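Local coordinates for enoyl-CoA hydratase (Thermus thermophilus, PDB 1WZ8), which probably catalyses the reversible hydration of enoyl-CoA thioesters, as a hexameric member of the enoyl-CoA hydratase/isomerase (crotonase) family, at residues D139-R143 with L144-A148; D150-V153 with L154-L158; E173-T176 with G177-E181. All blocks are in the same frame, centred on the assembly; numbering follows the deposited sequence.

Contact 1: residues D139-R143 with L144-A148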
# COMPACT_ATOMS: atom_id res chain seq x y z
N ASP A 139 8.75 15.17 21.06
CA ASP A 139 9.56 14.24 20.29
C ASP A 139 11.01 14.58 20.67
O ASP A 139 11.77 13.71 21.10
CB ASP A 139 9.34 14.44 18.81
CG ASP A 139 10.26 13.58 17.97
OD1 ASP A 139 9.98 12.37 17.81
OD2 ASP A 139 11.28 14.12 17.50
N GLY A 140 11.37 15.85 20.48
CA GLY A 140 12.68 16.34 20.85
C GLY A 140 13.92 16.03 20.02
O GLY A 140 14.99 16.54 20.32
N HIS A 141 13.78 15.24 18.97
CA HIS A 141 14.94 14.85 18.15
C HIS A 141 15.58 16.04 17.38
O HIS A 141 16.79 16.18 17.30
CB HIS A 141 14.50 13.77 17.17
CG HIS A 141 14.26 12.48 17.91
ND1 HIS A 141 13.03 12.04 18.26
CD2 HIS A 141 15.21 11.55 18.35
CE1 HIS A 141 13.23 10.87 18.89
NE2 HIS A 141 14.52 10.55 18.97
N LEU A 142 14.76 16.91 16.80
CA LEU A 142 15.29 18.04 16.05
C LEU A 142 16.15 18.94 16.93
O LEU A 142 17.10 19.57 16.46
CB LEU A 142 14.15 18.84 15.42
CG LEU A 142 13.59 18.28 14.10
CD1 LEU A 142 14.68 18.31 13.03
CD2 LEU A 142 13.10 16.85 14.30
N ARG A 143 15.82 18.99 18.21
CA ARG A 143 16.57 19.79 19.17
C ARG A 143 17.94 19.14 19.38
O ARG A 143 18.94 19.83 19.57
CB ARG A 143 15.82 19.85 20.50
CG ARG A 143 16.57 20.49 21.65
CD ARG A 143 16.06 19.92 22.97
NE ARG A 143 15.00 20.69 23.60
CZ ARG A 143 14.33 20.29 24.68
NH1 ARG A 143 14.59 19.12 25.24
NH2 ARG A 143 13.43 21.09 25.24
N LEU A 144 17.97 17.81 19.35
CA LEU A 144 19.20 17.05 19.53
C LEU A 144 20.07 17.10 18.28
O LEU A 144 21.28 16.89 18.34
CB LEU A 144 18.89 15.59 19.88
CG LEU A 144 20.07 14.63 20.05
CD1 LEU A 144 20.94 15.08 21.21
CD2 LEU A 144 19.56 13.21 20.29
N GLY A 145 19.44 17.36 17.13
CA GLY A 145 20.18 17.44 15.89
C GLY A 145 20.04 16.25 14.96
O GLY A 145 20.82 16.10 14.02
N VAL A 146 19.06 15.39 15.21
CA VAL A 146 18.84 14.23 14.35
C VAL A 146 17.37 14.14 13.96
O VAL A 146 16.51 14.78 14.58
CB VAL A 146 19.25 12.90 15.06
CG1 VAL A 146 20.75 12.90 15.33
CG2 VAL A 146 18.48 12.73 16.36
N ALA A 147 17.08 13.36 12.93
CA ALA A 147 15.71 13.19 12.45
C ALA A 147 14.82 12.51 13.49
O ALA A 147 15.30 11.75 14.34
CB ALA A 147 15.71 12.39 11.16
N ALA A 148 13.52 12.79 13.43
CA ALA A 148 12.57 12.18 14.35
C ALA A 148 12.26 10.78 13.84
O ALA A 148 11.23 10.55 13.21
CB ALA A 148 11.29 13.01 14.41
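His141 and Val146 are joined by the Schellman motif that ends the short helix 141-144: Val146 N donates to His141 O at 3.2 Å, paired with a weak bond from Gly145 N to Leu142 O. Gly145, with positive phi (105°), is the C-prime residue; a side chain here would collide with the carbonyl oxygen of Leu144. His141 O also accepts from Gly145 N (2.9 Å), nearly in line with its C=O, whereas Val146 N comes from above the carbonyl plane, so one oxygen is gripped from two directions.

The tightly packed side is that of His141. Its CB lies 3.6 Å from Ala147 O, and Val146 CG2 meets the ring edge at CD2 (4.0 Å). Asp139 has CG anti to the backbone N (chi1 175°), and its OD1 accepts from His141 ND1 at 3.1 Å. OD1 lies near the ring plane, but ND1 comes from above the carboxylate plane and makes a second, weak bond to OD2. OD2 also accepts from His141 N, an Asx turn. His141 NE2 is hydrogen-bonded to a bound methylpentanediol, probably from the crystallisation liquor. By contrast, Arg143 is exposed: its chain, bent at chi3, lies on the solvent side and packs on nothing in 144-148 beyond the adjoining backbone.

Ala148 N is hydrogen-bonded to Thr217 OG1 of the second subunit. Within the turn, Ala148 CB sits 3.3 Å from Asp139 OD2.

Contact 2: residues D150-V153 with L154-L158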
# COMPACT_ATOMS: atom_id res chain seq x y z
N ASP A 150 12.42 7.65 15.83
CA ASP A 150 12.18 6.55 16.76
C ASP A 150 10.73 6.15 17.00
O ASP A 150 10.45 5.27 17.82
CB ASP A 150 12.90 6.80 18.10
CG ASP A 150 12.32 7.95 18.89
OD1 ASP A 150 11.28 8.51 18.49
OD2 ASP A 150 12.91 8.30 19.93
N HIS A 151 9.80 6.79 16.30
CA HIS A 151 8.38 6.45 16.43
C HIS A 151 7.45 7.39 15.68
O HIS A 151 6.43 6.97 15.14
CB HIS A 151 7.95 6.45 17.91
CG HIS A 151 7.63 7.82 18.44
ND1 HIS A 151 8.61 8.72 18.82
CD2 HIS A 151 6.45 8.47 18.57
CE1 HIS A 151 8.04 9.86 19.16
NE2 HIS A 151 6.73 9.74 19.02
N ALA A 152 7.81 8.67 15.64
CA ALA A 152 6.99 9.70 15.03
C ALA A 152 6.46 9.42 13.63
O ALA A 152 5.28 9.62 13.37
CB ALA A 152 7.73 11.03 15.03
N VAL A 153 7.31 8.95 12.74
CA VAL A 153 6.85 8.70 11.39
C VAL A 153 5.90 7.51 11.30
O VAL A 153 5.11 7.43 10.37
CB VAL A 153 8.04 8.55 10.43
CG1 VAL A 153 7.56 8.23 9.02
CG2 VAL A 153 8.84 9.85 10.42
N LEU A 154 5.95 6.61 12.28
CA LEU A 154 5.03 5.47 12.26
C LEU A 154 3.68 5.83 12.89
O LEU A 154 2.61 5.50 12.36
CB LEU A 154 5.60 4.28 13.04
CG LEU A 154 4.68 3.05 13.08
CD1 LEU A 154 4.67 2.41 11.70
CD2 LEU A 154 5.16 2.05 14.12
N LEU A 155 3.74 6.53 14.02
CA LEU A 155 2.55 6.86 14.78
C LEU A 155 1.82 8.19 14.60
O LEU A 155 0.59 8.19 14.48
CB LEU A 155 2.87 6.68 16.28
CG LEU A 155 3.60 5.38 16.68
CD1 LEU A 155 3.90 5.40 18.18
CD2 LEU A 155 2.75 4.17 16.32
N TRP A 156 2.54 9.31 14.56
CA TRP A 156 1.87 10.61 14.47
C TRP A 156 0.86 10.91 13.37
O TRP A 156 -0.21 11.45 13.64
CB TRP A 156 2.91 11.74 14.51
CG TRP A 156 3.51 11.97 15.87
CD1 TRP A 156 4.19 11.06 16.63
CD2 TRP A 156 3.50 13.19 16.62
NE1 TRP A 156 4.60 11.64 17.80
CE2 TRP A 156 4.19 12.95 17.82
CE3 TRP A 156 2.97 14.47 16.38
CZ2 TRP A 156 4.37 13.94 18.80
CZ3 TRP A 156 3.14 15.45 17.36
CH2 TRP A 156 3.84 15.18 18.55
N PRO A 157 1.17 10.58 12.10
CA PRO A 157 0.18 10.89 11.07
C PRO A 157 -1.22 10.33 11.33
O PRO A 157 -2.22 11.01 11.09
CB PRO A 157 0.81 10.31 9.80
CG PRO A 157 2.28 10.49 10.06
CD PRO A 157 2.40 10.03 11.51
N LEU A 158 -1.29 9.08 11.80
CA LEU A 158 -2.57 8.45 12.07
C LEU A 158 -3.15 8.81 13.43
O LEU A 158 -4.22 8.33 13.80
CB LEU A 158 -2.46 6.93 11.95
CG LEU A 158 -2.38 6.34 10.54
CD1 LEU A 158 -2.32 4.82 10.62
CD2 LEU A 158 -3.59 6.78 9.73
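The N-terminal turn of helix 152-155 carries this contact, with His151 at the N-cap position and its imidazole reaching along the turn to the indole of Trp156. Trp156 NE1 donates to His151 NE2 at 3.1 Å. The acceptor lies close to the indole plane, but NE1 is tilted 31° from the imidazole plane, and the two rings are set obliquely, their planes at 56°. A chi1 of 82° places His151 CG between its backbone N and carbonyl carbon, and from there the ring can span two partners: ND1 donates in its own plane to Asp150 OD1 at 2.7 Å. The imidazole is thus held at both nitrogens, which fixes its rotation.

Within the turn, apolar groups also pack on the ring. Ala152 CB lies over the centre of one imidazole face and also touches Trp156 CD1 (3.9 Å), while Leu155 CD1 meets the ring edge at His151 CD2 (4.0 Å). The backbone turn is closed by Leu155 N to His151 O (2.9 Å) and by Trp156 N to Ala152 O (3.0 Å).

Helix 118-125 packs against His151, Leu155 and Trp156, and helix 162-171 against Ala152 and the indole. Helix 229-241 covers Val153 and Leu154, and Trp224 of the second subunit bonds through NE1 to Val153 O.

Contact 3: residues E173-T176 with G177-E181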
# COMPACT_ATOMS: atom_id res chain seq x y z
N GLU A 173 8.16 21.71 19.00
CA GLU A 173 7.20 22.37 19.87
C GLU A 173 6.54 21.37 20.81
O GLU A 173 5.89 20.42 20.37
CB GLU A 173 6.11 23.06 19.04
CG GLU A 173 6.42 24.51 18.73
CD GLU A 173 6.49 25.35 19.99
OE1 GLU A 173 5.44 25.54 20.66
OE2 GLU A 173 7.59 25.83 20.32
N PRO A 174 6.70 21.58 22.13
CA PRO A 174 6.09 20.66 23.09
C PRO A 174 4.56 20.76 23.12
O PRO A 174 3.97 21.74 22.67
CB PRO A 174 6.71 21.09 24.41
CG PRO A 174 6.88 22.57 24.22
CD PRO A 174 7.42 22.66 22.82
N LEU A 175 3.93 19.71 23.64
CA LEU A 175 2.49 19.67 23.78
C LEU A 175 2.20 19.37 25.24
O LEU A 175 2.95 18.63 25.89
CB LEU A 175 1.89 18.54 22.94
CG LEU A 175 1.58 18.78 21.46
CD1 LEU A 175 1.42 17.43 20.79
CD2 LEU A 175 0.32 19.62 21.29
N THR A 176 1.14 19.95 25.77
CA THR A 176 0.75 19.66 27.14
C THR A 176 -0.17 18.45 26.98
O THR A 176 -0.68 18.20 25.88
CB THR A 176 -0.08 20.81 27.77
OG1 THR A 176 -1.30 20.96 27.04
CG2 THR A 176 0.69 22.13 27.72
N GLY A 177 -0.36 17.67 28.04
CA GLY A 177 -1.24 16.52 27.93
C GLY A 177 -2.62 16.93 27.45
O GLY A 177 -3.24 16.24 26.64
N GLU A 178 -3.10 18.06 27.96
CA GLU A 178 -4.41 18.57 27.59
C GLU A 178 -4.49 18.85 26.09
O GLU A 178 -5.47 18.48 25.43
CB GLU A 178 -4.70 19.86 28.35
CG GLU A 178 -6.12 20.35 28.21
CD GLU A 178 -6.33 21.70 28.86
OE1 GLU A 178 -5.76 22.69 28.35
OE2 GLU A 178 -7.04 21.77 29.89
N GLU A 179 -3.48 19.51 25.55
CA GLU A 179 -3.45 19.80 24.12
C GLU A 179 -3.33 18.50 23.33
O GLU A 179 -3.98 18.32 22.31
CB GLU A 179 -2.26 20.72 23.78
CG GLU A 179 -2.23 22.01 24.59
CD GLU A 179 -1.02 22.88 24.29
OE1 GLU A 179 0.11 22.35 24.27
OE2 GLU A 179 -1.21 24.09 24.08
N ALA A 180 -2.52 17.57 23.82
CA ALA A 180 -2.34 16.30 23.12
C ALA A 180 -3.65 15.52 22.98
O ALA A 180 -3.90 14.92 21.93
CB ALA A 180 -1.29 15.45 23.84
N GLU A 181 -4.49 15.54 24.01
CA GLU A 181 -5.77 14.83 23.94
C GLU A 181 -6.70 15.51 22.94
O GLU A 181 -7.42 14.85 22.17
CB GLU A 181 -6.43 14.77 25.32
CG GLU A 181 -7.73 13.95 25.36
CD GLU A 181 -8.96 14.72 24.90
OE1 GLU A 181 -9.94 14.08 24.46
OE2 GLU A 181 -8.96 15.97 25.00
O HOH W 1 2.75 23.69 24.24
O HOH W 2 1.47 23.30 21.78
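Thr176 and Glu179 form a capping box where strand 175-176 runs into helix 177-183. Thr176 OG1 sits between its backbone N and carbonyl carbon (chi1 63°), which brings it to Glu179 N as acceptor, though OG1 is crowded in the model, so this bond is less certain. The reciprocal bond rests on better-placed atoms: Thr176 N meets Glu179 OE1 at 3.0 Å, on the anti side of the carboxylate and 22° out of its plane. Glu179 reaches this point because its CG stands beside its backbone N (chi1 -55°) and the chain then extends, bringing OE1 beside Thr176 N. Thr176 CG2 lies 3.5 Å from the same OE1, and Leu175 CD2 packs on Glu179 CB at 3.8 Å. Two waters lie between OE1 and Pro174 O.

An alanine at Glu179 would lose the carboxylate, which would probably deprive Thr176 N of its acceptor and weaken the helix start, leaving the two waters without one anchor.

Ala180 N to Thr176 O (2.8 Å) closes the first helical turn. Leu175 pairs through its backbone with Leu137 of strand 136-138 and packs on His168 of helix 162-171, while Ala180 touches the loop carrying Leu185 and Val186.

In the fold
Contacts 1 and 2 are buried and consecutive along the chain, whereas contact 3, partly buried, lies closer to the surface. The first two touch, with centres about 14 Å apart: Asp139 OD1 is 3.4 Å from His151 CE1, bringing two histidine-carboxylate pairs together. Contact 3 only adjoins contact 2, through Leu175 CD1 against Trp156 CH2 at 4.0 Å, and its nearest atoms stay about 6 Å from contact 1. All three meet neighbouring subunits, contact 3 through salt bridges. Chemistry follows place: contact 1 ends a helix through backbone bonds beside a buried His-carboxylate pair, contact 2 starts one around buried rings, and contact 3 starts one with a capping box and waters.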